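PDB 4QHR: alanine racemase from Acinetobacter baumannii, which is a two-domain member of the alanine racemase family, with a TIM-barrel domain and a second domain rich in beta strands. Local coordinates for residues Ala267-Gly272 against Asp303-Asp308; Asn36-Gly41 against Ile339-Leu344. All blocks are in the same frame, centred on the assembly; numbering follows the deposited sequence.

The two interactions lie in different parts of the subunit. Interaction 1 pairs two strands of the C-terminal beta domain. Interaction 2 joins the loop 36-41 of the TIM-barrel domain to the helix at 340-344. Their centres are 22 Å apart. Their nearest atoms are about 10 Å apart, so they do not touch. Along the chain, interaction 1 is nested within the loop closed by interaction 2. Interaction 2 reaches the modified residue LLP at position 34 through Y38 and Y341. The dimer brings the two regions together. Y273 and M302 of the second subunit, which directly flank that subunit's own copy of interaction 1, pack on Y341 and Y38.

Interaction 1. Residues Ala267-Gly272 against Asp303-Asp308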
# COMPACT_ATOMS: atom_id res chain seq x y z
N ALA A 267 -0.44 23.19 -7.72
CA ALA A 267 -1.59 22.80 -6.89
C ALA A 267 -1.16 21.67 -5.93
O ALA A 267 -0.35 20.82 -6.29
CB ALA A 267 -2.72 22.35 -7.75
N ILE A 268 -1.73 21.69 -4.73
CA ILE A 268 -1.56 20.61 -3.81
C ILE A 268 -2.81 19.72 -3.89
O ILE A 268 -3.96 20.20 -3.91
CB ILE A 268 -1.29 21.08 -2.38
CG1 ILE A 268 -0.12 22.07 -2.35
CG2 ILE A 268 -1.01 19.88 -1.47
CD1 ILE A 268 1.18 21.56 -2.94
N VAL A 269 -2.56 18.41 -3.94
CA VAL A 269 -3.60 17.43 -4.11
C VAL A 269 -3.68 16.54 -2.87
O VAL A 269 -2.65 16.19 -2.29
CB VAL A 269 -3.30 16.55 -5.33
CG1 VAL A 269 -4.32 15.45 -5.46
CG2 VAL A 269 -3.29 17.41 -6.60
N SER A 270 -4.89 16.13 -2.51
CA SER A 270 -5.12 15.36 -1.33
C SER A 270 -4.92 13.84 -1.58
O SER A 270 -5.83 13.06 -1.38
CB SER A 270 -6.52 15.60 -0.77
OG SER A 270 -7.55 15.29 -1.72
N ILE A 271 -3.71 13.48 -1.95
CA ILE A 271 -3.32 12.06 -1.95
C ILE A 271 -1.85 11.96 -1.65
O ILE A 271 -1.10 12.90 -1.98
CB ILE A 271 -3.62 11.44 -3.30
CG1 ILE A 271 -3.94 9.97 -3.12
CG2 ILE A 271 -2.45 11.60 -4.30
CD1 ILE A 271 -5.31 9.74 -2.52
N GLY A 272 -1.41 10.84 -1.04
CA GLY A 272 0.02 10.57 -0.90
C GLY A 272 0.25 9.10 -0.65
O GLY A 272 -0.68 8.29 -0.84
N ASP A 303 0.50 12.39 2.82
CA ASP A 303 -0.85 12.84 2.61
C ASP A 303 -1.09 13.78 1.44
O ASP A 303 -2.26 14.08 1.11
CB ASP A 303 -1.32 13.59 3.85
CG ASP A 303 -1.13 12.78 5.11
OD1 ASP A 303 -1.34 11.56 5.17
OD2 ASP A 303 -0.74 13.41 6.09
N MET A 304 -0.05 14.20 0.78
CA MET A 304 -0.16 15.24 -0.24
C MET A 304 0.86 15.08 -1.36
O MET A 304 1.95 14.54 -1.11
CB MET A 304 0.09 16.59 0.39
CG MET A 304 -1.06 17.14 1.16
SD MET A 304 -0.62 18.67 2.03
CE MET A 304 0.28 18.10 3.47
N ILE A 305 0.47 15.53 -2.55
CA ILE A 305 1.39 15.69 -3.67
C ILE A 305 1.24 17.09 -4.26
O ILE A 305 0.19 17.77 -4.08
CB ILE A 305 1.22 14.58 -4.79
CG1 ILE A 305 -0.11 14.74 -5.54
CG2 ILE A 305 1.39 13.21 -4.23
CD1 ILE A 305 -0.38 13.75 -6.66
N ALA A 306 2.28 17.51 -5.01
CA ALA A 306 2.25 18.77 -5.73
C ALA A 306 2.28 18.50 -7.25
O ALA A 306 3.00 17.60 -7.71
CB ALA A 306 3.41 19.65 -5.31
N ILE A 307 1.51 19.28 -8.01
CA ILE A 307 1.43 19.18 -9.44
C ILE A 307 1.62 20.56 -10.07
O ILE A 307 1.25 21.60 -9.47
CB ILE A 307 0.10 18.54 -9.90
CG1 ILE A 307 -1.06 19.38 -9.49
CG2 ILE A 307 -0.08 17.12 -9.30
CD1 ILE A 307 -2.36 18.68 -9.82
N ASP A 308 2.24 20.57 -11.24
CA ASP A 308 2.39 21.78 -12.02
C ASP A 308 1.12 21.99 -12.83
O ASP A 308 0.85 21.22 -13.74
CB ASP A 308 3.61 21.65 -12.94
CG ASP A 308 3.78 22.82 -13.86
OD1 ASP A 308 3.07 23.81 -13.72
OD2 ASP A 308 4.69 22.72 -14.73
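V269 and I305 form a hydrogen-bonded antiparallel pair. V269 N gives a bond of 2.8 Å to I305 O, and I305 N answers to V269 O at 3.2 Å. A267 and I307 exchange a second such pair of bonds. The side chains of A267, V269, I305 and I307 share one face of the sheet. I305 has CG1 set between its backbone N and carbonyl carbon (chi1 69°), which lays CG1 against V269 CB at 3.7 Å. Its CD1 then lies 3.8 Å from I271 CG2, and the two isoleucines run side by side. I307 CD1 meets V269 CG2 at 3.6 Å, the two side chains crossing at about a right angle. This is an inner pairing in the mixed beta sheet of the C-terminal domain. Strands 234-246 and 292-297 flank it. On the other face, I268 CD1 touches A306 CB at 3.8 Å. I268 CG2 rests on M304 SD at 3.7 Å, where the methionine chain bends at chi3 (-79°). R132 of the second subunit packs on both I268 and M304. Past V269, an inverse gamma turn centred on S270 ends the regular pairing.

Interaction 2. Residues Asn36-Gly41 against Ile339-Leu344; sequences NAYGHG and IGYELL
L344 reaches from the helix at 340-344 into the loop 36-41, where it meets Y38 and H40. Its CB starts the contact, 3.5 Å from Y38 O. CB also lies near H40 CE1. L344 CG is next, 4.1 Å from H40 CE1. The chain forks at CG, and both methyls reach the imidazole. CD1 comes in at the ring edge, near its plane, 3.8 Å from H40 CE1. CD2 lies 3.8 Å from the same H40 CE1 and almost as near H40 NE2. The first torsion of L344 (chi1 -65°) leaves CG beside the backbone N and sends the fork toward H40. The two side chains cross obliquely.

The imidazole is held from the loop side. H40 ND1 donates to A37 O at 3.1 Å. The bond is bent, with an N-H...O angle of 137°, and A37 O is tilted 17° out of the ring plane. A37 O also accepts H40 N, so the turn closes on one oxygen. A37 to H40 is a type I' beta turn. G39 occupies its third position, where a positive phi favours glycine. There, G39 CA makes a CA-H...O contact of 3.4 Å with L344 O. Y215 stacks on the rings of both H40 and Y38.

Y38 and Y341 run side by side and point the same way. Y38 CE2 touches Y341 CD2 at 3.9 Å. Both tips serve one group: Y38 OH bonds to OP1 and Y341 OH to OP2 of the modified residue LLP at position 34. Loop and helix thus come from the two family domains. Their paired tyrosines grip the phosphate of LLP, which follows barrel strand 28-32 in the chain, as expected for the LLP site of an alanine racemase fold.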
# COMPACT_ATOMS: atom_id res chain seq x y z
N ASN A 36 -7.83 -9.57 -2.57
CA ASN A 36 -9.03 -8.73 -2.57
C ASN A 36 -9.35 -8.22 -3.97
O ASN A 36 -9.54 -7.01 -4.19
CB ASN A 36 -8.88 -7.56 -1.61
CG ASN A 36 -10.19 -6.87 -1.32
OD1 ASN A 36 -11.26 -7.44 -1.43
ND2 ASN A 36 -10.11 -5.61 -0.99
N ALA A 37 -9.40 -9.17 -4.88
CA ALA A 37 -9.60 -8.97 -6.32
C ALA A 37 -8.55 -8.00 -6.87
O ALA A 37 -8.87 -6.98 -7.47
CB ALA A 37 -11.02 -8.52 -6.63
N TYR A 38 -7.28 -8.33 -6.62
CA TYR A 38 -6.15 -7.51 -7.03
C TYR A 38 -6.35 -6.06 -6.56
O TYR A 38 -6.07 -5.13 -7.32
CB TYR A 38 -5.94 -7.53 -8.56
CG TYR A 38 -5.33 -8.78 -9.18
CD1 TYR A 38 -5.62 -10.04 -8.71
CD2 TYR A 38 -4.45 -8.67 -10.26
CE1 TYR A 38 -5.07 -11.16 -9.29
CE2 TYR A 38 -3.93 -9.79 -10.85
CZ TYR A 38 -4.23 -11.02 -10.36
OH TYR A 38 -3.65 -12.11 -10.95
N GLY A 39 -6.86 -5.89 -5.33
CA GLY A 39 -7.13 -4.60 -4.71
C GLY A 39 -8.40 -3.86 -5.11
O GLY A 39 -8.64 -2.76 -4.64
N HIS A 40 -9.20 -4.47 -6.01
CA HIS A 40 -10.41 -3.85 -6.53
C HIS A 40 -11.61 -4.12 -5.66
O HIS A 40 -12.65 -3.47 -5.82
CB HIS A 40 -10.68 -4.33 -7.94
CG HIS A 40 -9.68 -3.84 -8.93
ND1 HIS A 40 -8.41 -4.37 -9.05
CD2 HIS A 40 -9.77 -2.89 -9.87
CE1 HIS A 40 -7.75 -3.74 -10.01
NE2 HIS A 40 -8.57 -2.85 -10.54
N GLY A 41 -11.45 -5.00 -4.69
CA GLY A 41 -12.56 -5.29 -3.72
C GLY A 41 -13.43 -6.45 -4.15
O GLY A 41 -14.14 -6.37 -5.16
N ILE A 339 5.24 -2.47 -11.73
CA ILE A 339 4.20 -2.95 -12.64
C ILE A 339 2.83 -2.63 -12.05
O ILE A 339 2.69 -2.44 -10.82
CB ILE A 339 4.33 -4.48 -12.93
CG1 ILE A 339 4.26 -5.32 -11.65
CG2 ILE A 339 5.66 -4.72 -13.63
CD1 ILE A 339 4.37 -6.83 -11.87
N GLY A 340 1.85 -2.59 -12.92
CA GLY A 340 0.51 -2.19 -12.53
C GLY A 340 -0.11 -2.99 -11.44
O GLY A 340 -0.79 -2.45 -10.55
N TYR A 341 0.15 -4.29 -11.49
CA TYR A 341 -0.30 -5.23 -10.49
C TYR A 341 0.01 -4.70 -9.09
O TYR A 341 -0.82 -4.82 -8.18
CB TYR A 341 0.47 -6.54 -10.58
CG TYR A 341 0.35 -7.48 -11.78
CD1 TYR A 341 0.93 -7.18 -12.99
CD2 TYR A 341 -0.29 -8.74 -11.65
CE1 TYR A 341 0.86 -8.01 -14.05
CE2 TYR A 341 -0.35 -9.61 -12.76
CZ TYR A 341 0.24 -9.24 -13.94
OH TYR A 341 0.24 -10.06 -15.07
N GLU A 342 1.21 -4.18 -8.90
CA GLU A 342 1.62 -3.74 -7.55
C GLU A 342 0.89 -2.50 -7.09
O GLU A 342 0.57 -2.40 -5.93
CB GLU A 342 3.14 -3.54 -7.45
CG GLU A 342 3.58 -3.10 -6.06
CD GLU A 342 5.04 -3.00 -5.84
OE1 GLU A 342 5.79 -2.74 -6.85
OE2 GLU A 342 5.44 -3.17 -4.67
N LEU A 343 0.61 -1.55 -7.99
CA LEU A 343 -0.07 -0.30 -7.63
C LEU A 343 -1.50 -0.61 -7.20
O LEU A 343 -2.04 -0.04 -6.22
CB LEU A 343 -0.06 0.71 -8.76
CG LEU A 343 1.16 1.62 -8.90
CD1 LEU A 343 2.34 0.76 -9.04
CD2 LEU A 343 1.03 2.58 -10.07
N LEU A 344 -2.08 -1.57 -7.88
CA LEU A 344 -3.46 -1.92 -7.68
C LEU A 344 -3.64 -2.61 -6.32
O LEU A 344 -4.70 -2.43 -5.70
CB LEU A 344 -4.00 -2.77 -8.87
CG LEU A 344 -4.06 -2.08 -10.24
CD1 LEU A 344 -4.29 -3.09 -11.36
CD2 LEU A 344 -5.15 -0.99 -10.23